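Local coordinates for protein R-imine reductase (Streptomyces kanamyceticus, PDB 3ZGY) that catalyses the R-selective, NADPH-dependent reduction of an imine substrate, at residues 83-86 against 87-90. Residues are numbered along the deposited sequence; the frame is centred on the assembly and turned at random.
Sequences VSDY and DAVH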
loop_
_atom_site.group_PDB
_atom_site.type_symbol
_atom_site.label_atom_id
_atom_site.label_comp_id
_atom_site.label_asym_id
_atom_site.label_seq_id
_atom_site.Cartn_x
_atom_site.Cartn_y
_atom_site.Cartn_z
ATOM N N VAL D 83 -10.672 19.369 -16.078
ATOM C CA VAL D 83 -9.674 20.442 -16.201
ATOM C C VAL D 83 -8.721 20.322 -15.042
ATOM O O VAL D 83 -8.830 19.380 -14.221
ATOM C CB VAL D 83 -10.293 21.834 -16.215
ATOM C CG1 VAL D 83 -11.183 22.016 -17.437
ATOM C CG2 VAL D 83 -11.098 22.104 -14.939
ATOM N N SER D 84 -7.773 21.233 -14.936
ATOM C CA SER D 84 -6.658 20.985 -14.006
ATOM C C SER D 84 -7.111 21.008 -12.563
ATOM O O SER D 84 -6.659 20.171 -11.774
ATOM C CB SER D 84 -5.496 21.937 -14.270
ATOM O OG SER D 84 -5.950 23.258 -14.139
ATOM N N ASP D 85 -8.030 21.912 -12.201
ATOM C CA ASP D 85 -8.498 21.996 -10.790
ATOM C C ASP D 85 -9.766 22.845 -10.663
ATOM O O ASP D 85 -10.243 23.371 -11.671
ATOM C CB ASP D 85 -7.401 22.575 -9.909
ATOM C CG ASP D 85 -6.928 23.962 -10.402
ATOM O OD1 ASP D 85 -7.673 24.721 -11.059
ATOM O OD2 ASP D 85 -5.783 24.310 -10.133
ATOM N N TYR D 86 -10.322 22.968 -9.435
ATOM C CA TYR D 86 -11.650 23.612 -9.236
ATOM C C TYR D 86 -11.561 25.122 -9.522
ATOM O O TYR D 86 -12.521 25.722 -9.968
ATOM C CB TYR D 86 -12.296 23.245 -7.870
ATOM C CG TYR D 86 -13.012 21.885 -7.921
ATOM C CD1 TYR D 86 -12.310 20.710 -8.136
ATOM C CD2 TYR D 86 -14.386 21.769 -7.782
ATOM C CE1 TYR D 86 -12.933 19.485 -8.191
ATOM C CE2 TYR D 86 -15.015 20.534 -7.810
ATOM C CZ TYR D 86 -14.291 19.382 -8.047
ATOM O OH TYR D 86 -14.890 18.103 -8.154
ATOM N N ASP D 87 -10.380 25.703 -9.388
ATOM C CA ASP D 87 -10.185 27.109 -9.805
ATOM C C ASP D 87 -10.469 27.282 -11.258
ATOM O O ASP D 87 -11.110 28.254 -11.643
ATOM C CB ASP D 87 -8.757 27.611 -9.516
ATOM C CG ASP D 87 -8.424 27.619 -8.017
ATOM O OD1 ASP D 87 -9.350 27.691 -7.176
ATOM O OD2 ASP D 87 -7.231 27.587 -7.680
ATOM N N ALA D 88 -9.990 26.354 -12.084
ATOM C CA ALA D 88 -10.316 26.409 -13.534
ATOM C C ALA D 88 -11.794 26.187 -13.747
ATOM O O ALA D 88 -12.400 26.834 -14.625
ATOM C CB ALA D 88 -9.510 25.387 -14.328
ATOM N N VAL D 89 -12.385 25.282 -12.949
ATOM C CA VAL D 89 -13.814 25.033 -13.108
ATOM C C VAL D 89 -14.524 26.334 -12.860
ATOM O O VAL D 89 -15.432 26.715 -13.608
ATOM C CB VAL D 89 -14.338 23.934 -12.167
ATOM C CG1 VAL D 89 -15.843 23.829 -12.254
ATOM C CG2 VAL D 89 -13.731 22.577 -12.506
ATOM N N HIS D 90 -14.159 26.976 -11.751
ATOM C CA HIS D 90 -14.700 28.307 -11.386
ATOM C C HIS D 90 -14.589 29.255 -12.560
ATOM O O HIS D 90 -15.549 29.919 -12.930
ATOM C CB HIS D 90 -13.921 28.919 -10.210
ATOM C CG HIS D 90 -14.444 28.541 -8.876
ATOM N ND1 HIS D 90 -15.663 28.958 -8.421
ATOM C CD2 HIS D 90 -13.932 27.744 -7.915
ATOM C CE1 HIS D 90 -15.893 28.410 -7.242
ATOM N NE2 HIS D 90 -14.858 27.672 -6.913
#
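An N-cap opens helix 86-93 of the Rossmann-type domain: Asp85 and Ala88 meet through the Asp85 carboxylate, whose OD1 accepts from Ala88 N at 3.0 Å. The N-H...O angle of 157°, with the donor nearly in line with the C-OD1 bond, supports a capping bond. Chi1 of 57° puts Asp85 CG between the backbone N and the carbonyl carbon, which lets OD1 reach forward to the amide of Ala88 in the first turn, where the negative charge probably gains from the helix dipole. The helical ladder begins at the same residue, since Val89 N donates to Asp85 O at 3.1 Å, in the carbonyl plane; the next i to i+4 bond, His90 N to Tyr86 O, is almost straight (N-H...O 173°). Asp87 OD2 lies 4.3 Å from Asp85 OD2, the two carboxylate planes 68° apart, so some mutual repulsion is likely. Before the cap, Val83 makes its closest contacts through CG2, which touches Val89 CG2 at 3.6 Å and Ala88 CB at 3.7 Å and adds an apolar contact beside the cap. Val83 and Ser84 belong to the NADP(+) site, empty in this apo chain. The loop thus leads from strand 78-81 into the helix, while Tyr86, hydrogen-bonded through OH to Asp133, packs on helix 114-126 and strand 105-108.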